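Local coordinates for insecticidal crystal protein Cry7Cal (Bacillus thuringiensis, PDB 5ZI1) that acts as an insecticidal crystal toxin active against the locust Locusta migratoria manilensis, probably by binding receptors and forming pores in the gut membrane, at residues Ile21-Gly26 with Phe40-Arg45; Gly26-Gly31 with Phe233-Ala238; Asp54-Phe59 with Ala145-Leu150; Phe153-Ala158 with Asp173-Glu178; Pro420-Gly423 with Glu427-His430. All blocks are in the same frame, centred on the assembly; numbering follows the deposited sequence.

Contact 1 (Ile21-Gly26 with Phe40-Arg45)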
# COMPACT_ATOMS: atom_id res chain seq x y z
N ILE A 21 6.22 -5.47 6.49
CA ILE A 21 6.25 -4.97 5.12
C ILE A 21 7.55 -4.23 4.87
O ILE A 21 8.29 -4.51 3.91
CB ILE A 21 5.04 -4.06 4.86
CG1 ILE A 21 3.74 -4.82 5.09
CG2 ILE A 21 5.11 -3.43 3.47
CD1 ILE A 21 3.35 -5.72 4.01
N ARG A 22 7.85 -3.28 5.75
CA ARG A 22 9.04 -2.44 5.60
C ARG A 22 10.29 -3.30 5.54
O ARG A 22 11.17 -3.08 4.70
CB ARG A 22 9.11 -1.46 6.77
CG ARG A 22 10.32 -0.56 6.78
CD ARG A 22 10.57 -0.09 8.19
NE ARG A 22 11.26 -1.14 8.94
CZ ARG A 22 10.96 -1.48 10.19
NH1 ARG A 22 9.98 -0.86 10.84
NH2 ARG A 22 11.65 -2.44 10.78
N THR A 23 10.40 -4.27 6.44
CA THR A 23 11.54 -5.17 6.42
C THR A 23 11.71 -5.85 5.06
O THR A 23 12.82 -5.89 4.52
CB THR A 23 11.40 -6.20 7.53
OG1 THR A 23 11.06 -5.51 8.74
CG2 THR A 23 12.68 -6.99 7.71
N PHE A 24 10.64 -6.40 4.51
CA PHE A 24 10.77 -7.09 3.23
C PHE A 24 11.02 -6.12 2.09
O PHE A 24 11.76 -6.43 1.15
CB PHE A 24 9.54 -7.95 2.96
CG PHE A 24 9.56 -9.25 3.70
CD1 PHE A 24 10.36 -10.29 3.26
CD2 PHE A 24 8.79 -9.43 4.84
CE1 PHE A 24 10.40 -11.49 3.93
CE2 PHE A 24 8.82 -10.63 5.53
CZ PHE A 24 9.62 -11.66 5.07
N MET A 25 10.41 -4.93 2.14
CA MET A 25 10.71 -3.92 1.13
C MET A 25 12.17 -3.48 1.22
O MET A 25 12.82 -3.23 0.20
CB MET A 25 9.78 -2.71 1.28
CG MET A 25 8.31 -3.00 1.15
SD MET A 25 7.33 -1.50 0.91
CE MET A 25 8.02 -0.83 -0.59
N GLY A 26 12.70 -3.36 2.44
CA GLY A 26 14.06 -2.90 2.59
C GLY A 26 15.06 -3.90 2.04
O GLY A 26 16.12 -3.52 1.55
N PHE A 40 16.13 -13.38 7.97
CA PHE A 40 15.39 -14.46 8.62
C PHE A 40 15.29 -14.23 10.12
O PHE A 40 14.19 -14.23 10.68
CB PHE A 40 16.07 -15.80 8.32
CG PHE A 40 15.55 -16.50 7.08
CD1 PHE A 40 14.28 -17.05 7.05
CD2 PHE A 40 16.37 -16.64 5.96
CE1 PHE A 40 13.82 -17.70 5.92
CE2 PHE A 40 15.93 -17.30 4.82
CZ PHE A 40 14.65 -17.83 4.79
N THR A 41 16.42 -14.03 10.80
CA THR A 41 16.40 -13.81 12.24
C THR A 41 15.55 -12.60 12.61
O THR A 41 14.76 -12.65 13.56
CB THR A 41 17.82 -13.62 12.78
OG1 THR A 41 18.41 -12.49 12.12
CG2 THR A 41 18.66 -14.87 12.53
N GLU A 42 15.68 -11.51 11.86
CA GLU A 42 14.81 -10.35 12.03
C GLU A 42 13.34 -10.75 11.90
O GLU A 42 12.51 -10.38 12.74
CB GLU A 42 15.17 -9.30 10.98
CG GLU A 42 14.99 -7.86 11.36
CD GLU A 42 15.81 -6.92 10.46
OE1 GLU A 42 16.46 -7.40 9.50
OE2 GLU A 42 15.80 -5.70 10.71
N VAL A 43 13.02 -11.51 10.85
CA VAL A 43 11.63 -11.82 10.51
C VAL A 43 11.03 -12.79 11.52
O VAL A 43 9.85 -12.69 11.86
CB VAL A 43 11.55 -12.36 9.07
CG1 VAL A 43 10.29 -13.20 8.86
CG2 VAL A 43 11.55 -11.21 8.08
N LEU A 44 11.82 -13.73 12.01
CA LEU A 44 11.25 -14.62 13.00
C LEU A 44 10.95 -13.89 14.30
O LEU A 44 9.95 -14.19 14.95
CB LEU A 44 12.14 -15.84 13.25
CG LEU A 44 12.45 -16.72 12.05
CD1 LEU A 44 13.93 -16.94 11.95
CD2 LEU A 44 11.73 -18.04 12.17
N ARG A 45 11.78 -12.92 14.69
CA ARG A 45 11.47 -12.17 15.90
C ARG A 45 10.21 -11.35 15.73
O ARG A 45 9.39 -11.25 16.65
CB ARG A 45 12.65 -11.29 16.31
CG ARG A 45 13.72 -12.09 17.03
CD ARG A 45 15.07 -11.42 16.98
NE ARG A 45 16.13 -12.32 17.45
CZ ARG A 45 17.42 -12.00 17.47
NH1 ARG A 45 17.82 -10.81 17.05
NH2 ARG A 45 18.32 -12.88 17.91
O HOH W 1 13.09 -5.30 10.64
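F24 of helix 13-26 lies against V43 of helix 33-47 where these two consecutive helices of the N-terminal bundle run nearly antiparallel, their local axes 168° apart and 10.9 Å from each other. From CB, the F24 side chain leaves with CG opposite the carbonyl carbon (chi1 -80°), a setting that carries the ring out from the flank of its helix and across to its neighbour. CD1, on one side of the ring, turns to Y236 and CE1 lies against F153; CE2, on the other, meets both V43 and N149 of the central helix 141-165. Of the ring atoms, CZ comes nearest to the valine: F24 CZ lies 3.6 Å from V43 CG2 and 4.1 Å from V43 CG1, and also touches L150. Phenylalanine and valine cross at about a right angle.

The preceding residue, T23, splits its functions. Its methyl heads for the partner helix, with CG2 4.2 Å from E42 CD, while the hydroxyl sits beside the backbone N (chi1 -48°) and bonds to the carbonyl of S19. The same T23 OG1 accepts a hydrogen bond of 2.8 Å from a water that also donates to E42 OE2 at 2.7 Å. R22 NH2 donates weakly to this water and itself stays 5.3 Å from E42 OE2.

No direct hydrogen bond crosses between the segments. The chemistry is thus divided: apolar packing of F24 on V43 inside, and a hydrated margin where one water relays polarity between T23, E42 and R22, consistent with mild attraction between the separated opposite charges.

Contact 2 (Gly26-Gly31 with Phe233-Ala238)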
# COMPACT_ATOMS: atom_id res chain seq x y z
N GLY A 26 12.70 -3.36 2.44
CA GLY A 26 14.06 -2.90 2.59
C GLY A 26 15.06 -3.90 2.04
O GLY A 26 16.12 -3.52 1.55
N PHE A 27 14.73 -5.18 2.11
CA PHE A 27 15.60 -6.24 1.64
C PHE A 27 15.20 -6.75 0.25
O PHE A 27 15.66 -7.81 -0.18
CB PHE A 27 15.61 -7.38 2.67
CG PHE A 27 16.70 -8.41 2.47
CD1 PHE A 27 17.95 -8.24 3.03
CD2 PHE A 27 16.45 -9.58 1.74
CE1 PHE A 27 18.94 -9.21 2.85
CE2 PHE A 27 17.43 -10.54 1.56
CZ PHE A 27 18.68 -10.36 2.11
N ALA A 28 14.36 -6.01 -0.47
CA ALA A 28 13.85 -6.51 -1.74
C ALA A 28 14.99 -6.64 -2.74
O ALA A 28 15.73 -5.67 -2.98
CB ALA A 28 12.76 -5.60 -2.29
N GLY A 29 15.17 -7.84 -3.29
CA GLY A 29 16.15 -8.10 -4.31
C GLY A 29 17.50 -8.59 -3.81
O GLY A 29 18.25 -9.18 -4.59
N HIS A 30 17.82 -8.35 -2.53
CA HIS A 30 19.08 -8.81 -1.97
C HIS A 30 19.21 -10.33 -2.06
O HIS A 30 18.22 -11.06 -2.07
CB HIS A 30 19.22 -8.41 -0.49
CG HIS A 30 19.37 -6.94 -0.24
ND1 HIS A 30 18.31 -6.06 -0.25
CD2 HIS A 30 20.45 -6.21 0.14
CE1 HIS A 30 18.73 -4.85 0.07
NE2 HIS A 30 20.02 -4.91 0.31
N GLY A 31 20.46 -10.80 -2.09
CA GLY A 31 20.73 -12.21 -2.33
C GLY A 31 22.03 -12.74 -1.75
O GLY A 31 22.55 -13.75 -2.22
N PHE A 233 5.70 -10.16 -4.01
CA PHE A 233 5.70 -11.54 -4.47
C PHE A 233 6.47 -11.75 -5.78
O PHE A 233 7.37 -12.61 -5.80
CB PHE A 233 4.25 -12.05 -4.59
CG PHE A 233 3.57 -12.30 -3.24
CD1 PHE A 233 4.20 -11.97 -2.06
CD2 PHE A 233 2.31 -12.87 -3.18
CE1 PHE A 233 3.59 -12.19 -0.85
CE2 PHE A 233 1.70 -13.12 -1.98
CZ PHE A 233 2.33 -12.77 -0.81
N PRO A 234 6.22 -11.01 -6.86
CA PRO A 234 7.06 -11.20 -8.06
C PRO A 234 8.52 -10.80 -7.86
O PRO A 234 9.38 -11.31 -8.57
CB PRO A 234 6.38 -10.30 -9.11
CG PRO A 234 5.08 -9.87 -8.51
CD PRO A 234 5.29 -9.89 -7.04
N ILE A 235 8.83 -9.90 -6.92
CA ILE A 235 10.23 -9.54 -6.72
C ILE A 235 11.04 -10.68 -6.10
O ILE A 235 12.27 -10.71 -6.22
CB ILE A 235 10.31 -8.23 -5.89
CG1 ILE A 235 9.79 -7.09 -6.75
CG2 ILE A 235 11.73 -7.92 -5.44
CD1 ILE A 235 9.36 -5.94 -5.99
N TYR A 236 10.38 -11.68 -5.48
CA TYR A 236 11.14 -12.82 -4.99
C TYR A 236 11.64 -13.70 -6.14
O TYR A 236 12.35 -14.68 -5.87
CB TYR A 236 10.30 -13.66 -4.03
CG TYR A 236 9.88 -12.98 -2.75
CD1 TYR A 236 10.73 -12.14 -2.06
CD2 TYR A 236 8.61 -13.19 -2.23
CE1 TYR A 236 10.32 -11.53 -0.89
CE2 TYR A 236 8.19 -12.58 -1.07
CZ TYR A 236 9.05 -11.75 -0.40
OH TYR A 236 8.64 -11.15 0.76
N ASP A 237 11.27 -13.37 -7.37
CA ASP A 237 11.78 -14.01 -8.58
C ASP A 237 13.22 -13.54 -8.79
O ASP A 237 13.46 -12.46 -9.33
CB ASP A 237 10.89 -13.66 -9.77
CG ASP A 237 11.35 -14.27 -11.08
OD1 ASP A 237 12.51 -14.72 -11.18
OD2 ASP A 237 10.53 -14.25 -12.04
N ALA A 238 14.18 -14.36 -8.34
CA ALA A 238 15.57 -13.94 -8.35
C ALA A 238 16.18 -13.88 -9.75
O ALA A 238 17.28 -13.33 -9.90
CB ALA A 238 16.41 -14.87 -7.48
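A28 and I235 meet methyl to methyl where a type II beta turn, F27 to H30, faces the short, weakly bonded helix at 233-235, which follows the long helices of the N-terminal domain. The turn lies in the connection between helices 13-26 and 33-47, so the contact ties the start of the bundle to its later part. I235 points its CB at the turn; A28 stands across the line of approach instead of facing it. With I235 CG1 opposite the carbonyl carbon (chi1 -69°), the other branch is the one turned to the turn: CG2 lies 4.0 Å from A28 CB and 4.1 Å from G29 N. One methyl therefore spans a side chain and the start of the next peptide. Elsewhere I235 also packs on Y241 and T247.

G29 takes the third position of the turn with phi at 92°, where any side chain would run into the preceding carbonyl; its CA is 6.6 Å from I235 CA. No hydrogen bond crosses between the segments.

Contacts within the turn accompany it: H30 CB sits above the centre of the F27 ring, while the edge of the imidazole faces A28 N in plane. Outside, A28 forms backbone hydrogen bonds with T245 and the carbonyl of H30 receives one from K156 NZ, which places the turn between helix 141-165 and the chain that follows the bundle. The F27 carbonyl oxygen is approached twice by H30, through H30 N at 3.2 Å and, more weakly, through H30 ND1 at 3.2 Å.

Contact 3 (Asp54-Phe59 with Ala145-Leu150)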
# COMPACT_ATOMS: atom_id res chain seq x y z
N ASP A 54 1.76 -15.26 19.58
CA ASP A 54 0.92 -14.12 19.96
C ASP A 54 0.47 -13.29 18.75
O ASP A 54 -0.70 -12.89 18.67
CB ASP A 54 1.66 -13.21 20.95
CG ASP A 54 1.70 -13.79 22.36
OD1 ASP A 54 1.20 -14.92 22.57
OD2 ASP A 54 2.23 -13.11 23.27
N LEU A 55 1.38 -13.02 17.81
CA LEU A 55 1.03 -12.16 16.67
C LEU A 55 0.04 -12.85 15.74
O LEU A 55 -0.89 -12.22 15.23
CB LEU A 55 2.29 -11.75 15.91
CG LEU A 55 2.09 -10.59 14.92
CD1 LEU A 55 1.71 -9.32 15.67
CD2 LEU A 55 3.32 -10.35 14.08
N TRP A 56 0.21 -14.16 15.52
CA TRP A 56 -0.71 -14.84 14.62
C TRP A 56 -2.10 -14.97 15.24
O TRP A 56 -3.10 -14.96 14.51
CB TRP A 56 -0.18 -16.22 14.24
CG TRP A 56 1.21 -16.21 13.65
CD1 TRP A 56 2.39 -16.27 14.33
CD2 TRP A 56 1.56 -16.16 12.26
NE1 TRP A 56 3.45 -16.25 13.46
CE2 TRP A 56 2.96 -16.19 12.18
CE3 TRP A 56 0.82 -16.11 11.07
CZ2 TRP A 56 3.65 -16.18 10.95
CZ3 TRP A 56 1.51 -16.10 9.84
CH2 TRP A 56 2.91 -16.13 9.80
N GLU A 57 -2.18 -15.08 16.56
CA GLU A 57 -3.48 -15.00 17.22
C GLU A 57 -4.12 -13.64 16.98
O GLU A 57 -5.31 -13.55 16.67
CB GLU A 57 -3.35 -15.27 18.72
CG GLU A 57 -2.93 -16.69 19.10
CD GLU A 57 -2.51 -16.79 20.58
OE1 GLU A 57 -2.39 -15.73 21.24
OE2 GLU A 57 -2.32 -17.92 21.07
N SER A 58 -3.34 -12.56 17.12
CA SER A 58 -3.87 -11.23 16.87
C SER A 58 -4.32 -11.07 15.42
O SER A 58 -5.34 -10.41 15.17
CB SER A 58 -2.83 -10.17 17.20
OG SER A 58 -2.29 -10.37 18.49
N PHE A 59 -3.56 -11.62 14.46
CA PHE A 59 -4.00 -11.62 13.07
C PHE A 59 -5.40 -12.19 12.95
O PHE A 59 -6.29 -11.58 12.35
CB PHE A 59 -3.04 -12.45 12.19
CG PHE A 59 -1.75 -11.78 11.85
CD1 PHE A 59 -1.60 -10.39 11.93
CD2 PHE A 59 -0.67 -12.54 11.45
CE1 PHE A 59 -0.39 -9.79 11.60
CE2 PHE A 59 0.54 -11.95 11.12
CZ PHE A 59 0.69 -10.57 11.20
N ALA A 145 -1.82 -14.69 3.95
CA ALA A 145 -0.92 -13.76 3.28
C ALA A 145 0.48 -13.81 3.87
O ALA A 145 1.47 -13.91 3.13
CB ALA A 145 -1.48 -12.35 3.34
N GLN A 146 0.59 -13.76 5.20
CA GLN A 146 1.92 -13.66 5.81
C GLN A 146 2.71 -14.95 5.65
O GLN A 146 3.93 -14.92 5.43
CB GLN A 146 1.80 -13.27 7.28
CG GLN A 146 1.17 -11.92 7.50
CD GLN A 146 2.13 -10.76 7.23
OE1 GLN A 146 3.34 -10.91 7.27
NE2 GLN A 146 1.56 -9.58 6.98
N ALA A 147 2.04 -16.10 5.78
CA ALA A 147 2.72 -17.37 5.56
C ALA A 147 3.04 -17.56 4.09
O ALA A 147 4.12 -18.03 3.73
CB ALA A 147 1.85 -18.52 6.07
N ALA A 148 2.09 -17.19 3.22
CA ALA A 148 2.36 -17.19 1.80
C ALA A 148 3.63 -16.43 1.51
O ALA A 148 4.51 -16.89 0.77
CB ALA A 148 1.17 -16.57 1.05
N ASN A 149 3.76 -15.26 2.13
CA ASN A 149 4.93 -14.43 1.91
C ASN A 149 6.21 -15.16 2.29
O ASN A 149 7.20 -15.15 1.55
CB ASN A 149 4.80 -13.14 2.71
CG ASN A 149 5.96 -12.24 2.49
OD1 ASN A 149 6.16 -11.74 1.37
ND2 ASN A 149 6.77 -12.07 3.51
N LEU A 150 6.22 -15.82 3.46
CA LEU A 150 7.42 -16.54 3.87
C LEU A 150 7.76 -17.66 2.89
O LEU A 150 8.94 -17.90 2.60
CB LEU A 150 7.24 -17.11 5.27
CG LEU A 150 7.09 -16.11 6.42
CD1 LEU A 150 6.96 -16.87 7.73
CD2 LEU A 150 8.26 -15.14 6.47
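W56 and F59, one turn apart on helix 54-67, bring two aromatic rings to Q146 on helix 141-165, the central helix of the toxin's alpha-helical bundle. One face of the W56 indole carries F59 CE2, displaced toward the rim; conversely, W56 CE3 lies in plane at the edge of F59, whose own face is overlaid by the L55 carbonyl oxygen. The far end of the indole reaches the central helix with its edge toward A147 N, 4.1 Å from W56 CZ3.

The stem of Q146 lies alongside the ring pair. Its CB packs against the indole, 3.8 Å from W56 CZ3, and its CG against the phenyl, 3.7 Å from F59 CE2. The bend at chi2 (-77°) turns the amide away from the line of the stem, making it steep to the indole plane (76°) but only 24° from the F59 plane. Here glutamine works across the contact through its methylenes, while NE2 finds a weak hydrogen bond at M225 O.

The local axes are 12.5 Å apart, a separation that long side chains bridge without any hydrogen bond crossing. The A147 methyl is farther from the indole than its backbone N, with A147 CB 4.5 Å from W56 CZ3.

Contact 4 (Phe153-Ala158 with Asp173-Glu178)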
# COMPACT_ATOMS: atom_id res chain seq x y z
N PHE A 153 9.40 -16.32 -0.26
CA PHE A 153 10.74 -15.86 0.07
C PHE A 153 11.67 -17.03 0.32
O PHE A 153 12.84 -17.01 -0.10
CB PHE A 153 10.69 -14.95 1.29
CG PHE A 153 12.03 -14.68 1.88
CD1 PHE A 153 12.98 -13.97 1.16
CD2 PHE A 153 12.36 -15.15 3.13
CE1 PHE A 153 14.22 -13.72 1.69
CE2 PHE A 153 13.61 -14.90 3.67
CZ PHE A 153 14.54 -14.19 2.94
N LEU A 154 11.20 -18.05 1.04
CA LEU A 154 12.00 -19.25 1.21
C LEU A 154 12.37 -19.87 -0.13
O LEU A 154 13.49 -20.37 -0.30
CB LEU A 154 11.24 -20.26 2.07
CG LEU A 154 12.01 -21.57 2.25
CD1 LEU A 154 13.23 -21.30 3.07
CD2 LEU A 154 11.17 -22.70 2.86
N LEU A 155 11.45 -19.86 -1.10
CA LEU A 155 11.72 -20.50 -2.37
C LEU A 155 12.83 -19.77 -3.12
O LEU A 155 13.60 -20.40 -3.84
CB LEU A 155 10.44 -20.59 -3.21
CG LEU A 155 9.49 -21.73 -2.81
CD1 LEU A 155 8.04 -21.52 -3.27
CD2 LEU A 155 10.06 -23.05 -3.35
N LYS A 156 12.93 -18.45 -2.91
CA LYS A 156 14.03 -17.69 -3.49
C LYS A 156 15.38 -18.28 -3.09
O LYS A 156 16.33 -18.26 -3.89
CB LYS A 156 13.94 -16.22 -3.05
CG LYS A 156 15.09 -15.35 -3.55
CD LYS A 156 14.88 -13.87 -3.18
CE LYS A 156 16.12 -13.04 -3.48
NZ LYS A 156 15.84 -11.58 -3.54
N ASN A 157 15.49 -18.80 -1.87
CA ASN A 157 16.78 -19.32 -1.41
C ASN A 157 17.32 -20.40 -2.35
O ASN A 157 18.53 -20.48 -2.59
CB ASN A 157 16.66 -19.83 0.02
CG ASN A 157 16.59 -18.70 1.06
OD1 ASN A 157 17.10 -18.83 2.17
ND2 ASN A 157 15.93 -17.60 0.72
N ALA A 158 16.44 -21.24 -2.93
CA ALA A 158 16.93 -22.29 -3.83
C ALA A 158 17.62 -21.69 -5.04
O ALA A 158 18.69 -22.18 -5.46
CB ALA A 158 15.78 -23.21 -4.28
N ASP A 173 15.47 -25.50 -11.28
CA ASP A 173 14.44 -25.06 -12.22
C ASP A 173 13.05 -25.45 -11.75
O ASP A 173 12.08 -24.74 -12.03
CB ASP A 173 14.68 -25.63 -13.61
CG ASP A 173 15.84 -24.96 -14.34
OD1 ASP A 173 16.41 -23.97 -13.83
OD2 ASP A 173 16.17 -25.42 -15.45
N LEU A 174 12.92 -26.59 -11.06
CA LEU A 174 11.62 -26.99 -10.54
C LEU A 174 11.14 -26.00 -9.48
O LEU A 174 10.00 -25.52 -9.53
CB LEU A 174 11.70 -28.39 -9.96
CG LEU A 174 10.37 -28.97 -9.43
CD1 LEU A 174 9.42 -29.30 -10.58
CD2 LEU A 174 10.63 -30.19 -8.56
N PHE A 175 12.01 -25.67 -8.53
CA PHE A 175 11.66 -24.73 -7.46
C PHE A 175 11.29 -23.36 -8.02
O PHE A 175 10.31 -22.75 -7.59
CB PHE A 175 12.81 -24.64 -6.47
CG PHE A 175 12.90 -25.82 -5.55
CD1 PHE A 175 11.81 -26.22 -4.80
CD2 PHE A 175 14.07 -26.54 -5.45
CE1 PHE A 175 11.89 -27.31 -3.95
CE2 PHE A 175 14.16 -27.64 -4.61
CZ PHE A 175 13.06 -28.02 -3.86
N TYR A 176 12.06 -22.89 -9.01
CA TYR A 176 11.71 -21.66 -9.71
C TYR A 176 10.29 -21.72 -10.26
O TYR A 176 9.49 -20.82 -10.00
CB TYR A 176 12.72 -21.40 -10.85
CG TYR A 176 12.45 -20.10 -11.57
CD1 TYR A 176 12.79 -18.88 -10.97
CD2 TYR A 176 11.82 -20.07 -12.81
CE1 TYR A 176 12.53 -17.67 -11.60
CE2 TYR A 176 11.56 -18.87 -13.46
CZ TYR A 176 11.92 -17.66 -12.85
OH TYR A 176 11.68 -16.44 -13.46
N ASN A 177 9.96 -22.79 -10.99
CA ASN A 177 8.63 -22.87 -11.59
C ASN A 177 7.55 -23.05 -10.54
O ASN A 177 6.44 -22.52 -10.70
CB ASN A 177 8.57 -24.01 -12.60
CG ASN A 177 9.48 -23.78 -13.80
OD1 ASN A 177 9.69 -22.64 -14.22
ND2 ASN A 177 10.01 -24.86 -14.35
N GLU A 178 7.81 -23.82 -9.49
CA GLU A 178 6.87 -23.88 -8.39
C GLU A 178 6.62 -22.49 -7.81
O GLU A 178 5.47 -22.09 -7.59
CB GLU A 178 7.37 -24.83 -7.31
CG GLU A 178 7.33 -26.28 -7.72
CD GLU A 178 7.85 -27.17 -6.62
OE1 GLU A 178 7.95 -28.41 -6.85
OE2 GLU A 178 8.16 -26.62 -5.53
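L155 overlaps the F175 ring with one branch, CD2, which comes to 3.9 Å from F175 CD1 on the approach of helix 169-202 to the central helix 141-165. These helices follow each other in the chain, separated by a very short link, and the contact lies near the closed end of their hairpin. The leucine and phenylalanine side chains cross at about a right angle.

A158, one turn on from L155, approaches from the same side of the ring plane but at the other ortho carbon: its CB is 3.9 Å from F175 CD2 and 4.0 Å from F175 CB. F175 is thus touched at both ortho carbons, each by a different residue, with the contacts neither squarely over the face nor in the ring plane. The torsion placing CG opposite the carbonyl carbon (chi1 -76°) swings the phenyl along this surface toward helix 107-127, where it meets F117 edge-to-face. The backbones are near each other here, L155 CA and F175 CA being 6.6 Å apart. Within the central helix, A158 N bonds to L155 O, a three-residue spacing that N157 and L154 repeat.

On other flanks, D173 forms a salt bridge with R239, and Y176 a cation-pi contact with the same arginine. Across the interface itself no hydrogen bond or ion pair forms, so the pairing of the two helices here rests on burial of hydrocarbon: one aromatic ring received by a branched and a small side chain.

Contact 5 (Pro420-Gly423 with Glu427-His430)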
# COMPACT_ATOMS: atom_id res chain seq x y z
N PRO A 420 14.12 12.70 15.24
CA PRO A 420 13.47 12.00 14.13
C PRO A 420 14.08 12.38 12.79
O PRO A 420 14.65 13.46 12.62
CB PRO A 420 12.01 12.45 14.23
CG PRO A 420 11.83 12.76 15.69
CD PRO A 420 13.13 13.41 16.08
N ILE A 421 13.94 11.47 11.83
CA ILE A 421 14.56 11.56 10.51
C ILE A 421 13.47 11.49 9.45
O ILE A 421 12.73 10.49 9.38
CB ILE A 421 15.61 10.46 10.29
CG1 ILE A 421 16.61 10.42 11.45
CG2 ILE A 421 16.32 10.62 8.95
CD1 ILE A 421 17.53 9.22 11.43
N TYR A 422 13.38 12.53 8.63
CA TYR A 422 12.51 12.56 7.46
C TYR A 422 12.72 11.33 6.58
O TYR A 422 13.84 11.04 6.15
CB TYR A 422 12.82 13.83 6.66
CG TYR A 422 12.02 14.07 5.40
CD1 TYR A 422 10.79 14.73 5.45
CD2 TYR A 422 12.51 13.68 4.15
CE1 TYR A 422 10.07 14.98 4.29
CE2 TYR A 422 11.79 13.93 2.98
CZ TYR A 422 10.57 14.58 3.06
OH TYR A 422 9.85 14.83 1.92
N GLY A 423 11.62 10.62 6.29
CA GLY A 423 11.66 9.51 5.38
C GLY A 423 11.89 8.16 6.01
O GLY A 423 11.77 7.14 5.33
N GLU A 427 10.41 4.72 11.59
CA GLU A 427 9.77 5.63 12.52
C GLU A 427 8.30 5.86 12.20
O GLU A 427 7.46 5.75 13.10
CB GLU A 427 10.52 6.98 12.55
CG GLU A 427 11.77 6.93 13.39
CD GLU A 427 12.49 8.26 13.45
OE1 GLU A 427 13.31 8.54 12.55
OE2 GLU A 427 12.21 9.05 14.39
N TYR A 428 7.96 6.19 10.96
CA TYR A 428 6.58 6.43 10.57
C TYR A 428 6.38 5.91 9.15
O TYR A 428 7.25 6.07 8.29
CB TYR A 428 6.19 7.91 10.66
CG TYR A 428 6.91 8.85 9.70
CD1 TYR A 428 8.20 9.30 9.96
CD2 TYR A 428 6.28 9.31 8.56
CE1 TYR A 428 8.86 10.17 9.09
CE2 TYR A 428 6.92 10.16 7.68
CZ TYR A 428 8.21 10.60 7.94
OH TYR A 428 8.83 11.46 7.05
N GLY A 429 5.23 5.27 8.92
CA GLY A 429 5.03 4.58 7.65
C GLY A 429 4.14 5.34 6.68
O GLY A 429 4.07 4.99 5.50
N HIS A 430 3.48 6.39 7.16
CA HIS A 430 2.48 7.08 6.37
C HIS A 430 2.59 8.58 6.56
O HIS A 430 3.08 9.08 7.57
CB HIS A 430 1.06 6.58 6.73
CG HIS A 430 0.77 5.17 6.27
ND1 HIS A 430 1.11 4.06 7.01
CD2 HIS A 430 0.19 4.70 5.13
CE1 HIS A 430 0.74 2.97 6.36
NE2 HIS A 430 0.18 3.33 5.22
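P420 and I421 meet E427, and G423 meets Y428, within one irregular loop of the toxin's middle, beta-prism-like domain, between strands 404-407 and 430-437. The chain doubles back over three residues, and side chains of the second limb bond to the backbone of the first.

Two hydrogen bonds cross. I421 N donates to E427 OE1 at 3.1 Å with an angle of 147°, meeting the carboxylate on its syn side and 21° out of its plane. Beyond CG the glutamate is extended, which delivers the carboxylate to the peptide. Its other oxygen, OE2, accepts from L417 N, so both oxygens serve to hold backbone; D424 OD2 lies near OE1, and this like charge may raise the glutamate's proton affinity. The second bond is straighter: G423 N to Y428 OH, 3.0 Å and 163°. The tyrosine reaches it from the crowded position between backbone N and carbonyl carbon. Its hydroxyl is also bonded to D353 OD2, giving this buried oxygen two partners.

The remaining contacts are mostly carbon against oxygen. P420 crosses E427 at about a right angle, with P420 CA 3.2 Å and P420 CB 3.4 Å from E427 OE2. Y422 directs its side chain away from the second limb, although Y422 CD1 passes 4.1 Å from Y428 OH. G423, with a positive phi, has the backbone angles of a glycine.

Carbonyl oxygens flank the Y428 ring in or near its plane at opposite edges: H430 O on the CD2/CE2 side, and I421 O 3.9 Å from Y428 CE1.

In the fold
Contacts 1 to 4 belong to the N-terminal helical domain, and contact 5 to the middle domain. Helix 141-165 unites the first group: it supplies segments to contacts 3 and 4, and its side chains touch residues of contacts 1 and 2. Contacts 1 and 2 share G26, their centres 12 Å apart, and Y236 OH of contact 2 bonds to N149 OD1 of contact 3 at 2.6 Å. Contact 4 also has its centre about 12 Å from that of contact 2 and joins it through K156 and Y176. Contact 5 stands about 6 Å from contact 1 at the nearest atoms; R22 makes a long, weak ion pair with E426, between the two segments of contact 5.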